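Local coordinates for AAEL008620-PA odorant-binding protein (Aedes aegypti, PDB 5V13) that binds juvenile hormone specifically in mosquito hemolymph, as a secreted member of the odorant-binding protein family, at residues I258-R261 with N262-A266. Numbering follows the deposited sequence.
Sequences IRDR and NQKTA
Q263 curls back over the preceding turn so that its NE2 donates to R259 O at 2.9 Å, with that oxygen almost in the amide plane. The Q263 backbone N reaches the same oxygen at 3.2 Å from the opposite face of the carbonyl plane, so one residue grips R259 O twice. With CG beside the backbone N (chi1 -41°), a bend at chi2 (-61°) turns the amide back. Glutamine suits the place because its amide NH2 has two hydrogens, one for R259 O and another for D178 OD2 of the second subunit. NE2 also sits over one face of the R259 guanidinium, displaced toward its rim, 4.2 Å from R259 NH2; R259 NH1 forms a salt bridge with E183. One residue further on, D260 and K264 form an i to i+4 charge pair near the C-terminal end of helix 251-264, part of this mostly helical PBP/GOBP-family protein but not of its hormone pocket. The direct salt bridge, D260 OD2 to K264 NZ, is long (3.7 Å), and a water links the two atoms. N262 O accepts both T265 N and the short T265 hydroxyl, OG1 at 2.6 Å, while T265 CG2 lies against R261 O. R261 NH1 forms salt bridges with D217 and E213, which meet the buried guanidinium's charge.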
ATOM      1  N   ILE B 258       5.294 -20.380 -15.544  1.00 14.81           N
ATOM      2  CA  ILE B 258       5.443 -19.086 -14.884  1.00 13.93           C
ATOM      3  C   ILE B 258       4.083 -18.538 -14.469  1.00 17.96           C
ATOM      4  O   ILE B 258       3.921 -18.012 -13.359  1.00 18.09           O
ATOM      5  CB  ILE B 258       6.198 -18.101 -15.802  1.00 20.61           C
ATOM      6  CG1 ILE B 258       7.660 -18.543 -15.956  1.00 18.97           C
ATOM      7  CG2 ILE B 258       6.101 -16.662 -15.270  1.00 19.73           C
ATOM      8  CD1 ILE B 258       8.480 -17.687 -16.928  1.00 20.58           C
ATOM      9  N   ARG B 259       3.089 -18.653 -15.348  1.00 18.92           N
ATOM     10  CA  ARG B 259       1.747 -18.172 -15.029  1.00 21.22           C
ATOM     11  C   ARG B 259       1.157 -18.938 -13.855  1.00 20.48           C
ATOM     12  O   ARG B 259       0.572 -18.341 -12.945  1.00 14.52           O
ATOM     13  CB  ARG B 259       0.833 -18.300 -16.247  1.00 18.83           C
ATOM     14  CG  ARG B 259       0.692 -17.025 -17.074  1.00 32.57           C
ATOM     15  CD  ARG B 259      -0.517 -17.073 -18.036  1.00 38.91           C
ATOM     16  NE  ARG B 259      -1.803 -16.893 -17.357  1.00 47.61           N
ATOM     17  CZ  ARG B 259      -2.360 -15.710 -17.083  1.00 45.98           C
ATOM     18  NH1 ARG B 259      -1.748 -14.579 -17.424  1.00 41.00           N
ATOM     19  NH2 ARG B 259      -3.533 -15.659 -16.456  1.00 38.71           N
ATOM     20  N   ASP B 260       1.313 -20.262 -13.860  1.00 19.62           N
ATOM     21  CA  ASP B 260       0.766 -21.100 -12.797  1.00 15.15           C
ATOM     22  C   ASP B 260       1.396 -20.774 -11.448  1.00 19.78           C
ATOM     23  O   ASP B 260       0.684 -20.595 -10.451  1.00 17.07           O
ATOM     24  CB  ASP B 260       0.978 -22.572 -13.148  1.00 18.18           C
ATOM     25  CG  ASP B 260       0.244 -23.501 -12.207  1.00 32.25           C
ATOM     26  OD1 ASP B 260      -0.994 -23.537 -12.285  1.00 39.73           O
ATOM     27  OD2 ASP B 260       0.898 -24.181 -11.393  1.00 34.97           O
ATOM     28  N   ARG B 261       2.736 -20.697 -11.395  1.00 13.38           N
ATOM     29  CA  ARG B 261       3.404 -20.338 -10.143  1.00 14.35           C
ATOM     30  C   ARG B 261       3.031 -18.926  -9.722  1.00 19.01           C
ATOM     31  O   ARG B 261       2.794 -18.666  -8.536  1.00 20.17           O
ATOM     32  CB  ARG B 261       4.934 -20.466 -10.289  1.00 13.92           C
ATOM     33  CG  ARG B 261       5.754 -20.035  -9.057  1.00 17.65           C
ATOM     34  CD  ARG B 261       5.359 -20.813  -7.780  1.00 13.37           C
ATOM     35  NE  ARG B 261       5.960 -20.257  -6.567  1.00 13.64           N
ATOM     36  CZ  ARG B 261       7.217 -20.469  -6.184  1.00 20.82           C
ATOM     37  NH1 ARG B 261       8.015 -21.212  -6.936  1.00 19.80           N
ATOM     38  NH2 ARG B 261       7.685 -19.914  -5.065  1.00 21.87           N
ATOM     39  N   ASN B 262       2.980 -18.000 -10.689  1.00 16.11           N
ATOM     40  CA  ASN B 262       2.703 -16.600 -10.390  1.00 15.97           C
ATOM     41  C   ASN B 262       1.432 -16.449  -9.573  1.00 12.34           C
ATOM     42  O   ASN B 262       1.397 -15.666  -8.616  1.00 15.26           O
ATOM     43  CB  ASN B 262       2.578 -15.796 -11.683  1.00 11.97           C
ATOM     44  CG  ASN B 262       2.558 -14.303 -11.435  1.00 17.67           C
ATOM     45  OD1 ASN B 262       3.319 -13.786 -10.619  1.00 14.18           O
ATOM     46  ND2 ASN B 262       1.688 -13.602 -12.141  1.00 15.15           N
ATOM     47  N   GLN B 263       0.378 -17.184  -9.941  1.00 14.53           N
ATOM     48  CA  GLN B 263      -0.896 -17.072  -9.227  1.00 15.83           C
ATOM     49  C   GLN B 263      -0.734 -17.459  -7.768  1.00 20.11           C
ATOM     50  O   GLN B 263      -1.379 -16.874  -6.884  1.00 14.96           O
ATOM     51  CB  GLN B 263      -1.966 -17.960  -9.869  1.00 23.67           C
ATOM     52  CG  GLN B 263      -1.980 -17.970 -11.381  1.00 34.96           C
ATOM     53  CD  GLN B 263      -2.246 -16.602 -11.975  1.00 40.65           C
ATOM     54  OE1 GLN B 263      -3.213 -15.935 -11.603  1.00 40.86           O
ATOM     55  NE2 GLN B 263      -1.386 -16.177 -12.908  1.00 35.09           N
ATOM     56  N   LYS B 264       0.116 -18.452  -7.497  1.00 15.36           N
ATOM     57  CA  LYS B 264       0.366 -18.910  -6.135  1.00 18.17           C
ATOM     58  C   LYS B 264       1.246 -17.963  -5.327  1.00 20.19           C
ATOM     59  O   LYS B 264       1.419 -18.190  -4.121  1.00 18.04           O
ATOM     60  CB  LYS B 264       1.018 -20.299  -6.150  1.00 17.85           C
ATOM     61  CG  LYS B 264       0.213 -21.385  -6.866  1.00 24.07           C
ATOM     62  CD  LYS B 264       0.993 -22.705  -6.806  1.00 28.77           C
ATOM     63  CE  LYS B 264       0.659 -23.613  -7.977  1.00 34.24           C
ATOM     64  NZ  LYS B 264      -0.798 -23.852  -8.089  1.00 36.08           N
ATOM     65  N   THR B 265       1.822 -16.924  -5.934  1.00 12.69           N
ATOM     66  CA  THR B 265       2.661 -16.018  -5.163  1.00 15.82           C
ATOM     67  C   THR B 265       1.877 -14.877  -4.529  1.00 13.02           C
ATOM     68  O   THR B 265       2.469 -14.090  -3.785  1.00 12.20           O
ATOM     69  CB  THR B 265       3.779 -15.414  -6.034  1.00 14.95           C
ATOM     70  OG1 THR B 265       3.208 -14.565  -7.043  1.00 16.24           O
ATOM     71  CG2 THR B 265       4.618 -16.519  -6.683  1.00 14.44           C
ATOM     72  N   ALA B 266       0.576 -14.759  -4.816  1.00 14.81           N
ATOM     73  CA  ALA B 266      -0.214 -13.662  -4.254  1.00 12.28           C
ATOM     74  C   ALA B 266      -0.398 -13.827  -2.750  1.00 18.67           C
ATOM     75  O   ALA B 266      -0.132 -12.896  -1.977  1.00 16.72           O
ATOM     76  CB  ALA B 266      -1.575 -13.572  -4.954  1.00 12.77           C
TER
HETATM   77  O   HOH W   1      -1.874 -21.296 -10.175  1.00 31.56           O
HETATM   78  O   HOH W   2      -0.713 -25.787 -10.055  1.00 43.69           O